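Transcription factor GAMBIF1 (Anopheles gambiae, PDB 1BVO) probably activates RNA polymerase II transcription as a Dorsal-like Rel protein, its specificity domain, the part described here, binding DNA. Local coordinates at residues Glu4-Pro9 / Phe40-Val45; Pro68-Leu73 / Glu112-Arg117; Val105-Val110 / Ile138-Val143; Arg144-Val149 / Pro165-Ile170. One frame throughout, in Å; residues are numbered along the deposited sequence.

Interaction 1: residues Glu4-Pro9 / Phe40-Val45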
# COMPACT_ATOMS: atom_id res chain seq x y z
N GLU C 4 -1.45 11.26 -38.20
CA GLU C 4 -0.10 11.71 -37.97
C GLU C 4 -0.05 12.27 -36.57
O GLU C 4 -0.99 12.93 -36.13
CB GLU C 4 0.28 12.80 -38.97
CG GLU C 4 1.68 13.36 -38.76
CD GLU C 4 1.89 14.70 -39.44
OE1 GLU C 4 1.10 15.06 -40.34
OE2 GLU C 4 2.85 15.40 -39.07
N ILE C 5 1.00 11.93 -35.82
CA ILE C 5 1.14 12.48 -34.48
C ILE C 5 1.94 13.75 -34.61
O ILE C 5 3.17 13.73 -34.48
CB ILE C 5 1.82 11.50 -33.57
CG1 ILE C 5 1.03 10.20 -33.58
CG2 ILE C 5 1.98 12.11 -32.17
CD1 ILE C 5 1.39 9.27 -32.48
N THR C 6 1.24 14.85 -34.80
CA THR C 6 1.87 16.15 -35.00
C THR C 6 2.64 16.75 -33.84
O THR C 6 3.53 17.57 -34.04
CB THR C 6 0.86 17.15 -35.58
OG1 THR C 6 -0.24 17.32 -34.69
CG2 THR C 6 0.35 16.63 -36.93
N GLU C 7 2.26 16.41 -32.62
CA GLU C 7 3.02 16.88 -31.48
C GLU C 7 2.98 15.74 -30.52
O GLU C 7 1.92 15.23 -30.16
CB GLU C 7 2.52 18.20 -30.86
CG GLU C 7 3.05 18.45 -29.43
CD GLU C 7 4.01 19.62 -29.30
OE1 GLU C 7 3.61 20.78 -29.51
OE2 GLU C 7 5.16 19.39 -28.91
N GLN C 8 4.18 15.23 -30.28
CA GLN C 8 4.41 14.09 -29.44
C GLN C 8 4.44 14.44 -27.98
O GLN C 8 4.89 15.53 -27.59
CB GLN C 8 5.73 13.46 -29.81
CG GLN C 8 5.69 12.75 -31.13
CD GLN C 8 5.23 11.33 -31.00
OE1 GLN C 8 4.93 10.86 -29.89
NE2 GLN C 8 5.14 10.64 -32.13
N PRO C 9 3.99 13.52 -27.15
CA PRO C 9 3.99 13.76 -25.72
C PRO C 9 5.41 13.90 -25.23
O PRO C 9 6.33 13.24 -25.71
CB PRO C 9 3.31 12.51 -25.16
CG PRO C 9 3.57 11.46 -26.21
CD PRO C 9 3.36 12.23 -27.48
N PHE C 40 0.60 20.71 -26.22
CA PHE C 40 -0.03 19.45 -25.87
C PHE C 40 -0.01 18.47 -27.08
O PHE C 40 0.11 18.92 -28.22
CB PHE C 40 -1.48 19.77 -25.45
CG PHE C 40 -1.59 20.71 -24.25
CD1 PHE C 40 -1.37 20.24 -22.96
CD2 PHE C 40 -1.93 22.06 -24.41
CE1 PHE C 40 -1.47 21.07 -21.85
CE2 PHE C 40 -2.04 22.91 -23.30
CZ PHE C 40 -1.81 22.41 -22.02
N PRO C 41 -0.07 17.14 -26.84
CA PRO C 41 -0.05 16.13 -27.92
C PRO C 41 -1.15 16.37 -28.91
O PRO C 41 -2.27 16.70 -28.53
CB PRO C 41 -0.35 14.83 -27.17
CG PRO C 41 0.25 15.04 -25.87
CD PRO C 41 -0.15 16.47 -25.53
N SER C 42 -0.88 16.13 -30.17
CA SER C 42 -1.92 16.32 -31.16
C SER C 42 -1.75 15.43 -32.36
O SER C 42 -0.64 14.97 -32.68
CB SER C 42 -2.01 17.80 -31.56
OG SER C 42 -0.75 18.44 -31.59
N ILE C 43 -2.88 15.05 -32.94
CA ILE C 43 -2.90 14.20 -34.10
C ILE C 43 -3.57 14.96 -35.24
O ILE C 43 -4.17 16.03 -35.03
CB ILE C 43 -3.63 12.87 -33.82
CG1 ILE C 43 -5.09 13.14 -33.43
CG2 ILE C 43 -2.91 12.09 -32.74
CD1 ILE C 43 -5.95 11.90 -33.44
N GLN C 44 -3.50 14.37 -36.43
CA GLN C 44 -4.03 14.97 -37.63
C GLN C 44 -4.33 13.85 -38.59
O GLN C 44 -3.45 13.08 -38.93
CB GLN C 44 -2.93 15.84 -38.23
CG GLN C 44 -3.33 17.24 -38.61
CD GLN C 44 -4.10 17.29 -39.90
OE1 GLN C 44 -3.79 16.57 -40.86
NE2 GLN C 44 -5.11 18.14 -39.94
N VAL C 45 -5.58 13.73 -39.00
CA VAL C 45 -5.92 12.68 -39.95
C VAL C 45 -5.61 13.18 -41.34
O VAL C 45 -5.68 14.37 -41.61
CB VAL C 45 -7.40 12.30 -39.89
CG1 VAL C 45 -7.73 11.26 -40.94
CG2 VAL C 45 -7.74 11.79 -38.51

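Interaction 2: residues Pro68-Leu73 / Glu112-Arg117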
# COMPACT_ATOMS: atom_id res chain seq x y z
N PRO C 68 -2.15 -3.68 -24.25
CA PRO C 68 -2.89 -2.79 -23.35
C PRO C 68 -2.05 -2.65 -22.10
O PRO C 68 -1.56 -3.65 -21.55
CB PRO C 68 -4.15 -3.58 -23.07
CG PRO C 68 -4.41 -4.22 -24.37
CD PRO C 68 -3.04 -4.73 -24.78
N HIS C 69 -1.76 -1.41 -21.75
CA HIS C 69 -0.99 -1.14 -20.58
C HIS C 69 -2.05 -0.85 -19.55
O HIS C 69 -2.96 -0.07 -19.80
CB HIS C 69 -0.10 0.08 -20.78
CG HIS C 69 0.88 0.27 -19.66
ND1 HIS C 69 0.48 0.32 -18.34
CD2 HIS C 69 2.23 0.35 -19.66
CE1 HIS C 69 1.56 0.42 -17.58
NE2 HIS C 69 2.62 0.44 -18.35
N PRO C 70 -1.90 -1.43 -18.35
CA PRO C 70 -2.86 -1.25 -17.24
C PRO C 70 -3.25 0.18 -16.91
O PRO C 70 -4.42 0.46 -16.64
CB PRO C 70 -2.14 -1.92 -16.06
CG PRO C 70 -0.69 -1.83 -16.44
CD PRO C 70 -0.74 -2.22 -17.90
N HIS C 71 -2.28 1.08 -16.94
CA HIS C 71 -2.54 2.47 -16.62
C HIS C 71 -3.75 3.11 -17.31
O HIS C 71 -4.04 2.82 -18.48
CB HIS C 71 -1.26 3.28 -16.78
CG HIS C 71 -0.20 2.92 -15.78
ND1 HIS C 71 1.06 3.43 -15.82
CD2 HIS C 71 -0.27 2.12 -14.69
CE1 HIS C 71 1.75 2.98 -14.77
NE2 HIS C 71 0.96 2.18 -14.08
N ASN C 72 -4.52 3.86 -16.53
CA ASN C 72 -5.72 4.52 -17.03
C ASN C 72 -5.42 5.95 -17.42
O ASN C 72 -4.55 6.61 -16.81
CB ASN C 72 -6.81 4.53 -15.96
CG ASN C 72 -7.13 3.15 -15.44
OD1 ASN C 72 -7.30 2.19 -16.21
ND2 ASN C 72 -7.19 3.04 -14.13
N LEU C 73 -6.11 6.43 -18.44
CA LEU C 73 -5.97 7.80 -18.87
C LEU C 73 -7.18 8.52 -18.34
O LEU C 73 -8.30 8.05 -18.50
CB LEU C 73 -5.97 7.91 -20.38
CG LEU C 73 -4.65 7.57 -21.06
CD1 LEU C 73 -4.75 7.84 -22.55
CD2 LEU C 73 -3.55 8.42 -20.46
N GLU C 112 -6.82 -6.84 -12.25
CA GLU C 112 -8.21 -6.37 -12.29
C GLU C 112 -8.35 -5.26 -13.35
O GLU C 112 -9.34 -5.19 -14.07
CB GLU C 112 -8.63 -5.86 -10.89
CG GLU C 112 -9.86 -4.95 -10.81
CD GLU C 112 -9.61 -3.68 -9.96
OE1 GLU C 112 -9.67 -3.77 -8.70
OE2 GLU C 112 -9.36 -2.61 -10.56
N ALA C 113 -7.30 -4.44 -13.46
CA ALA C 113 -7.27 -3.34 -14.42
C ALA C 113 -7.33 -3.90 -15.84
O ALA C 113 -8.24 -3.58 -16.61
CB ALA C 113 -6.03 -2.51 -14.23
N LEU C 114 -6.35 -4.73 -16.18
CA LEU C 114 -6.30 -5.35 -17.50
C LEU C 114 -7.56 -6.16 -17.72
O LEU C 114 -8.01 -6.34 -18.85
CB LEU C 114 -5.08 -6.24 -17.62
CG LEU C 114 -3.78 -5.45 -17.77
CD1 LEU C 114 -2.60 -6.40 -17.80
CD2 LEU C 114 -3.84 -4.61 -19.03
N ARG C 115 -8.13 -6.64 -16.62
CA ARG C 115 -9.36 -7.41 -16.66
C ARG C 115 -10.37 -6.47 -17.30
O ARG C 115 -10.93 -6.77 -18.35
CB ARG C 115 -9.79 -7.79 -15.23
CG ARG C 115 -10.91 -8.83 -15.12
CD ARG C 115 -11.76 -8.61 -13.87
NE ARG C 115 -13.05 -7.97 -14.17
CZ ARG C 115 -13.49 -6.84 -13.62
NH1 ARG C 115 -12.75 -6.18 -12.74
NH2 ARG C 115 -14.68 -6.35 -14.00
N LEU C 116 -10.50 -5.27 -16.73
CA LEU C 116 -11.43 -4.25 -17.23
C LEU C 116 -11.15 -3.75 -18.65
O LEU C 116 -12.09 -3.57 -19.42
CB LEU C 116 -11.51 -3.06 -16.25
CG LEU C 116 -12.26 -3.32 -14.93
CD1 LEU C 116 -11.95 -2.23 -13.91
CD2 LEU C 116 -13.76 -3.39 -15.20
N ARG C 117 -9.89 -3.53 -19.01
CA ARG C 117 -9.56 -3.07 -20.36
C ARG C 117 -10.18 -4.08 -21.35
O ARG C 117 -10.73 -3.68 -22.37
CB ARG C 117 -8.04 -2.95 -20.54
CG ARG C 117 -7.57 -2.23 -21.84
CD ARG C 117 -7.86 -0.72 -21.84
NE ARG C 117 -7.45 -0.08 -20.59
CZ ARG C 117 -6.20 0.21 -20.24
NH1 ARG C 117 -5.20 -0.08 -21.07
NH2 ARG C 117 -5.96 0.74 -19.03

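Interaction 3: residues Val105-Val110 / Ile138-Val143. With nucleotides of chain B; nucleotides of chain A.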
# COMPACT_ATOMS: atom_id res chain seq x y z
N VAL C 105 -1.83 2.44 -12.27
CA VAL C 105 -2.34 1.36 -11.46
C VAL C 105 -1.10 0.83 -10.79
O VAL C 105 -0.03 0.80 -11.41
CB VAL C 105 -2.84 0.22 -12.31
CG1 VAL C 105 -3.87 -0.55 -11.55
CG2 VAL C 105 -3.38 0.71 -13.63
N LYS C 106 -1.25 0.36 -9.57
CA LYS C 106 -0.14 -0.21 -8.80
C LYS C 106 -0.18 -1.75 -8.99
O LYS C 106 -1.25 -2.30 -9.28
CB LYS C 106 -0.30 0.17 -7.32
CG LYS C 106 -1.66 -0.12 -6.73
CD LYS C 106 -1.72 0.21 -5.24
CE LYS C 106 -2.99 -0.42 -4.61
NZ LYS C 106 -2.92 -0.50 -3.12
N LYS C 107 0.97 -2.42 -8.80
CA LYS C 107 1.07 -3.88 -9.01
C LYS C 107 -0.12 -4.73 -8.56
O LYS C 107 -0.68 -5.48 -9.37
CB LYS C 107 2.38 -4.45 -8.43
CG LYS C 107 3.65 -4.14 -9.30
CD LYS C 107 4.96 -4.81 -8.79
CE LYS C 107 6.22 -4.15 -9.40
NZ LYS C 107 6.45 -2.70 -9.02
N LYS C 108 -0.55 -4.58 -7.31
CA LYS C 108 -1.69 -5.35 -6.80
C LYS C 108 -2.88 -5.26 -7.75
O LYS C 108 -3.54 -6.27 -8.03
CB LYS C 108 -2.10 -4.89 -5.38
CG LYS C 108 -1.11 -3.99 -4.63
CD LYS C 108 -0.89 -4.45 -3.19
CE LYS C 108 0.55 -4.93 -2.99
NZ LYS C 108 0.75 -5.87 -1.85
N ASP C 109 -3.07 -4.09 -8.35
CA ASP C 109 -4.21 -3.88 -9.23
C ASP C 109 -4.02 -4.16 -10.72
O ASP C 109 -5.00 -4.25 -11.45
CB ASP C 109 -4.75 -2.47 -9.07
CG ASP C 109 -4.90 -2.05 -7.61
OD1 ASP C 109 -5.07 -2.94 -6.74
OD2 ASP C 109 -4.80 -0.83 -7.32
N VAL C 110 -2.78 -4.34 -11.19
CA VAL C 110 -2.58 -4.60 -12.62
C VAL C 110 -3.58 -5.57 -13.22
O VAL C 110 -4.19 -5.26 -14.25
CB VAL C 110 -1.18 -5.14 -12.97
CG1 VAL C 110 -1.15 -5.60 -14.42
CG2 VAL C 110 -0.12 -4.08 -12.76
N ILE C 138 5.25 -6.31 -16.98
CA ILE C 138 4.84 -5.00 -17.45
C ILE C 138 5.56 -3.88 -16.73
O ILE C 138 5.47 -3.77 -15.50
CB ILE C 138 3.34 -4.82 -17.24
CG1 ILE C 138 2.60 -6.01 -17.83
CG2 ILE C 138 2.86 -3.51 -17.87
CD1 ILE C 138 1.16 -6.08 -17.45
N ASP C 139 6.24 -3.02 -17.49
CA ASP C 139 6.95 -1.91 -16.88
C ASP C 139 5.97 -0.79 -16.50
O ASP C 139 5.45 -0.06 -17.36
CB ASP C 139 8.00 -1.38 -17.83
CG ASP C 139 8.78 -0.20 -17.24
OD1 ASP C 139 8.58 0.14 -16.04
OD2 ASP C 139 9.61 0.37 -17.97
N LEU C 140 5.75 -0.63 -15.20
CA LEU C 140 4.84 0.39 -14.71
C LEU C 140 5.41 1.81 -14.66
O LEU C 140 4.84 2.69 -13.99
CB LEU C 140 4.28 0.00 -13.34
CG LEU C 140 3.53 -1.32 -13.35
CD1 LEU C 140 2.94 -1.58 -11.99
CD2 LEU C 140 2.44 -1.30 -14.42
N ASN C 141 6.48 2.06 -15.40
CA ASN C 141 7.08 3.39 -15.43
C ASN C 141 7.17 3.99 -16.80
O ASN C 141 7.77 5.05 -16.99
CB ASN C 141 8.46 3.35 -14.82
CG ASN C 141 8.44 3.75 -13.38
OD1 ASN C 141 7.90 3.02 -12.53
ND2 ASN C 141 8.98 4.95 -13.09
N ALA C 142 6.56 3.31 -17.76
CA ALA C 142 6.58 3.80 -19.12
C ALA C 142 5.34 3.31 -19.82
O ALA C 142 4.80 2.24 -19.51
CB ALA C 142 7.82 3.32 -19.83
N VAL C 143 4.88 4.13 -20.75
CA VAL C 143 3.69 3.83 -21.52
C VAL C 143 3.83 4.58 -22.81
O VAL C 143 4.78 5.31 -23.03
CB VAL C 143 2.42 4.45 -20.88
CG1 VAL C 143 2.05 3.74 -19.60
CG2 VAL C 143 2.67 5.93 -20.61
P DA B 9 3.30 0.28 -7.05
OP1 DA B 9 2.55 -1.01 -7.12
OP2 DA B 9 3.52 1.07 -8.29
O5' DA B 9 2.69 1.14 -5.88
C5' DA B 9 2.42 0.48 -4.66
C4' DA B 9 2.10 1.48 -3.57
O4' DA B 9 3.26 2.29 -3.30
C3' DA B 9 0.95 2.44 -3.87
O3' DA B 9 -0.03 2.22 -2.84
C2' DA B 9 1.59 3.82 -3.83
C1' DA B 9 2.88 3.63 -3.04
N9 DA B 9 4.01 4.46 -3.44
C8 DA B 9 4.51 4.63 -4.71
N7 DA B 9 5.57 5.42 -4.76
C5 DA B 9 5.76 5.79 -3.43
C6 DA B 9 6.71 6.62 -2.82
N6 DA B 9 7.67 7.25 -3.50
N1 DA B 9 6.64 6.78 -1.50
C2 DA B 9 5.65 6.15 -0.82
N3 DA B 9 4.70 5.36 -1.29
C4 DA B 9 4.81 5.21 -2.61
P DT A 9 3.39 0.33 -6.98
OP1 DT A 9 2.67 -0.95 -7.14
OP2 DT A 9 3.62 1.18 -8.16
O5' DT A 9 2.66 1.14 -5.83
C5' DT A 9 2.54 0.54 -4.55
C4' DT A 9 2.21 1.57 -3.50
O4' DT A 9 3.36 2.40 -3.19
C3' DT A 9 1.05 2.51 -3.81
O3' DT A 9 0.08 2.29 -2.79
C2' DT A 9 1.69 3.90 -3.76
C1' DT A 9 2.90 3.69 -2.86
N1 DT A 9 4.06 4.64 -2.99
C2 DT A 9 4.55 5.27 -1.85
O2 DT A 9 4.04 5.16 -0.75
N3 DT A 9 5.65 6.05 -2.05
C4 DT A 9 6.29 6.30 -3.24
O4 DT A 9 7.30 7.02 -3.25
C5 DT A 9 5.70 5.66 -4.40
C7 DT A 9 6.29 5.92 -5.75
C6 DT A 9 4.64 4.86 -4.21
P DT A 10 -1.33 3.04 -2.85
OP1 DT A 10 -2.39 2.04 -2.55
OP2 DT A 10 -1.43 3.84 -4.09
O5' DT A 10 -1.22 4.01 -1.61
C5' DT A 10 -0.01 4.71 -1.41
C4' DT A 10 0.03 5.31 -0.03
O4' DT A 10 1.31 5.94 0.11
C3' DT A 10 -1.01 6.41 0.20
O3' DT A 10 -1.53 6.27 1.52
C2' DT A 10 -0.26 7.70 -0.08
C1' DT A 10 1.21 7.36 0.12
N1 DT A 10 2.09 7.86 -0.95
C2 DT A 10 3.23 8.56 -0.61
O2 DT A 10 3.54 8.82 0.55
N3 DT A 10 4.01 8.96 -1.68
C4 DT A 10 3.75 8.73 -3.02
O4 DT A 10 4.55 9.14 -3.88
C5 DT A 10 2.53 8.00 -3.30
C7 DT A 10 2.17 7.72 -4.72
C6 DT A 10 1.77 7.60 -2.27

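Interaction 4: residues Arg144-Val149 / Pro165-Ile170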
# COMPACT_ATOMS: atom_id res chain seq x y z
N ARG C 144 2.86 4.37 -23.68
CA ARG C 144 2.78 5.10 -24.92
C ARG C 144 1.28 5.30 -25.07
O ARG C 144 0.47 4.52 -24.55
CB ARG C 144 3.29 4.31 -26.11
CG ARG C 144 4.72 3.85 -26.08
CD ARG C 144 4.95 3.11 -27.39
NE ARG C 144 6.21 2.38 -27.50
CZ ARG C 144 7.24 2.80 -28.21
NH1 ARG C 144 7.18 3.94 -28.88
NH2 ARG C 144 8.34 2.05 -28.27
N LEU C 145 0.91 6.41 -25.69
CA LEU C 145 -0.49 6.71 -25.92
C LEU C 145 -0.83 6.04 -27.23
O LEU C 145 -0.05 6.10 -28.20
CB LEU C 145 -0.68 8.23 -26.05
CG LEU C 145 -0.30 9.02 -24.80
CD1 LEU C 145 -0.35 10.50 -25.08
CD2 LEU C 145 -1.22 8.63 -23.66
N CYS C 146 -1.98 5.39 -27.28
CA CYS C 146 -2.39 4.74 -28.51
C CYS C 146 -3.58 5.50 -29.08
O CYS C 146 -4.56 5.77 -28.36
CB CYS C 146 -2.78 3.30 -28.27
SG CYS C 146 -2.94 2.38 -29.82
N PHE C 147 -3.49 5.89 -30.34
CA PHE C 147 -4.57 6.62 -30.97
C PHE C 147 -5.27 5.77 -32.01
O PHE C 147 -4.74 5.55 -33.09
CB PHE C 147 -4.05 7.90 -31.62
CG PHE C 147 -3.34 8.83 -30.67
CD1 PHE C 147 -4.05 9.78 -29.95
CD2 PHE C 147 -1.97 8.76 -30.49
CE1 PHE C 147 -3.39 10.64 -29.06
CE2 PHE C 147 -1.30 9.60 -29.62
CZ PHE C 147 -2.02 10.55 -28.89
N GLN C 148 -6.42 5.23 -31.66
CA GLN C 148 -7.17 4.44 -32.64
C GLN C 148 -8.21 5.36 -33.22
O GLN C 148 -9.11 5.82 -32.49
CB GLN C 148 -7.90 3.29 -32.01
CG GLN C 148 -7.06 2.14 -31.62
CD GLN C 148 -7.86 1.22 -30.81
OE1 GLN C 148 -8.19 1.53 -29.65
NE2 GLN C 148 -8.31 0.13 -31.42
N VAL C 149 -8.10 5.65 -34.51
CA VAL C 149 -9.06 6.53 -35.15
C VAL C 149 -10.10 5.72 -35.91
O VAL C 149 -9.79 4.69 -36.50
CB VAL C 149 -8.35 7.56 -36.07
CG1 VAL C 149 -9.31 8.10 -37.12
CG2 VAL C 149 -7.82 8.71 -35.23
N PRO C 165 -4.07 1.74 -35.87
CA PRO C 165 -3.58 2.31 -34.62
C PRO C 165 -2.20 2.87 -34.84
O PRO C 165 -1.40 2.35 -35.61
CB PRO C 165 -3.55 1.11 -33.68
CG PRO C 165 -4.71 0.30 -34.16
CD PRO C 165 -4.50 0.35 -35.66
N VAL C 166 -1.95 4.00 -34.20
CA VAL C 166 -0.68 4.68 -34.30
C VAL C 166 -0.23 4.85 -32.86
O VAL C 166 -1.04 5.15 -31.96
CB VAL C 166 -0.84 6.00 -35.08
CG1 VAL C 166 0.20 7.00 -34.67
CG2 VAL C 166 -0.70 5.69 -36.57
N VAL C 167 1.04 4.58 -32.64
CA VAL C 167 1.60 4.64 -31.31
C VAL C 167 2.57 5.82 -31.20
O VAL C 167 3.20 6.21 -32.18
CB VAL C 167 2.20 3.26 -30.96
CG1 VAL C 167 3.56 3.38 -30.33
CG2 VAL C 167 1.23 2.48 -30.10
N SER C 168 2.53 6.47 -30.03
CA SER C 168 3.34 7.63 -29.71
C SER C 168 4.67 7.19 -29.12
O SER C 168 4.82 6.06 -28.64
CB SER C 168 2.64 8.45 -28.63
OG SER C 168 2.67 7.75 -27.39
N ASP C 169 5.61 8.13 -29.07
CA ASP C 169 6.90 7.83 -28.48
C ASP C 169 6.65 7.52 -27.02
O ASP C 169 5.58 7.83 -26.49
CB ASP C 169 7.86 9.01 -28.63
CG ASP C 169 8.16 9.32 -30.09
OD1 ASP C 169 7.68 8.57 -30.97
OD2 ASP C 169 8.87 10.31 -30.34
N ILE C 170 7.62 6.90 -26.37
CA ILE C 170 7.43 6.54 -24.98
C ILE C 170 7.33 7.71 -24.01
O ILE C 170 7.99 8.75 -24.18
CB ILE C 170 8.47 5.55 -24.52
CG1 ILE C 170 8.40 4.31 -25.42
CG2 ILE C 170 8.22 5.15 -23.07
CD1 ILE C 170 9.63 3.45 -25.39

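Interaction 1: residues Glu4-Pro9 / Phe40-Val45
Glu4 and Gln44 form a hydrogen-bonded pair in an antiparallel strand pairing that carries a classic beta bulge, with Thr6 and Glu7 both facing Ser42. Glu4 N donates to Gln44 O at 2.8 Å, and Gln44 N returns a weak bond to Glu4 O; OE1 of Glu4 is hydrogen-bonded to His46 NE2. Ile5 projects from the other face of the pair, where its CG1 lies 4.4 Å from Ile43 CG2. Both isoleucines also pack on Phe147, so this face looks across the interior of the immunoglobulin-like Rel DNA-binding domain toward strand 142-152. At Thr6 the chain turns a corner. Its hydroxyl sits between the backbone N and the carbonyl carbon (chi1 60°), which brings OG1 to 3.1 Å from Ser42 O for a weak bond and leaves CG2 to pack 3.6 Å from Gln44 CB, the two side chains crossing at a slant. The same Ser42 O accepts from Glu7 N at 3.2 Å, and Glu7 O takes the amide of Ser42 in return, Ser42 N lying 2.9 Å away. Beyond CB, which rests against Ser42 OG, the Glu7 chain bends (chi2 112°) past Phe40 O, and its OE2 is bonded to the backbone N of Asn32. Beyond the bulge the two segments still meet through proline rings, Pro9 CB standing 4.0 Å from Pro41 CG.

Interaction 2: residues Pro68-Leu73 / Glu112-Arg117
Arg117 reaches from helix 107-120 into the loop ahead of strand 72-74 and gathers three successive backbone carbonyls. Its NH1 donates to His69 O at 2.6 Å, with a second, weak bond to that oxygen from NH2. NH2 also bonds His71 O at 2.9 Å and, weakly, Pro70 O. His69 O lies at the guanidinium edge but meets NH1 from above its own carbonyl plane; His71 O stands oblique to the group. With Arg117 CG anti to the backbone N (chi1 -170°), CG lies 3.9 Å from Pro68 CB. Bends of the Arg117 chain at chi2 70° and chi3 47° then carry the guanidinium to the carbonyls. One turn back, Leu114 CD2 packs beside the Pro70 ring, 4.1 Å from Pro70 CD, and also touches Pro68, while Ala113 CB meets Pro70 CB at 4.3 Å. A second shell of histidines shapes the loop. His71 N donates to His69 ND1 at 3.2 Å, and His69 CE1 lies 3.5 Å above the ring of His71, over its centre. His69 NE2 is bonded to Asp139 O, and His71 NE2 weakly to Val105 O. With ND1 accepting and NE2 facing a carbonyl oxygen, His69 is probably neutral. The buried cation of Arg117 is thus met across this contact by carbonyl dipoles, which would offset part of its charge and pin the loop to the helix.

Interaction 3: residues Val105-Val110 / Ile138-Val143
Leu140, which packs on Lys107 and Val110, sits within a turn fixed by the flat carboxylate of Asp139: Asp139 OD1 is met from above its plane by Asn141 N at 2.9 Å. This is an Asx turn, and OD2 of the same carboxylate forms a salt bridge with Lys61. Held in that turn, Leu140 points at the start of helix 107-120, with CG anti to its own carbonyl carbon (chi1 -60°). The Leu140 side chain crosses that of Lys107 at a slant, its CD1 lying 3.8 Å from Lys107 CG, and the same CD1 reaches Val110 CG2 at 4.0 Å. Deeper in, Val110 CG1 lies 3.8 Å from Ile138 CD1, and Ile138 packs further on Leu114. The contact places the N-terminal part of helix 107-120 against the loop that leads into strand 142-152, on the DNA-facing side of the Rel immunoglobulin-like domain. The DNA here is modelled in two superposed copies, so the individual nucleotide partners are uncertain. The backbone N of Lys107 donates to a phosphate present in both, 2.7 Å from OP1 of DA9 of chain B and 2.8 Å from OP1 of DT9 of chain A. Lys106 turns the other way, its CG between backbone N and carbonyl carbon (chi1 51°) and the rest of the chain extended along the DNA backbone, until NZ comes within 2.7 Å of OP1 of DT10 of chain A, a bond to be read with the same caution. Lys108 NZ forms a salt bridge with a DNA phosphate.

Interaction 4: residues Arg144-Val149 / Pro165-Ile170
Arg144 stretches across to the partner strand of the beta hairpin formed by strands 142-152 and 159-172 and lies against Val167, Ser168 and Ile170. Its CG stands anti to the carbonyl carbon (chi1 -60°) and the chain stays extended as far as NE, crossing Val167 at about a right angle. The guanidinium ends with one face covered by Ile170, whose CG1 sits 3.4 Å above its plane and over its centre. At the edge, Ser168 O lies in that plane and accepts from Arg144 NH1 at 3.2 Å in a nearly straight bond (167°); NH2 is bonded to Lys61 O. Ser168 carries its hydroxyl between the backbone N and the carbonyl carbon (chi1 70°), turned in toward the neighbouring strand. OG there accepts from Leu145 N at 2.8 Å and donates to Asp169 O at 3.0 Å. Farther along, Ser168 N bonds Leu145 O, and Phe147 N bonds Val166 O at 3.0 Å, the return bond from Val166 N being weak. The Phe147 side chain faces strand 2-7, its CE2 edge 4.2 Å from Ser168 CB, and touches the ring of Phe97. On the opposite face Cys146 SG touches both Pro165 CB, 4.1 Å away, and Val167 CG2, while Gln148 CG packs on the Pro165 ring. Where the register slips by one residue between Cys146-Val167 and Arg144-Ile170, the Ser168 hydroxyl, not a main-chain carbonyl of segment 165-170, is the acceptor for Leu145 N, and the proton it gives to Asp169 O probably strengthens its acceptor role.

How the interactions relate
From the N terminus, interaction 1 closes first, returning 40-45 to the opening strand after a long excursion without helix or strand. Interactions 2 and 3 then cross, because 105-110 leads into the helix that carries 112-117 while 138-143 follows; they touch where His71 CE1 packs on Leu140 O, and together they tie that helix to two loops near the DNA. Interaction 4 follows in series as a hairpin, continuing the strand that interaction 3 enters, with Ile170 touching Ala142. It also meets interaction 1, through Ile5 on Val166 and Gln8 OE1 on Asp169 N, so the three-stranded and five-stranded sheets are joined there.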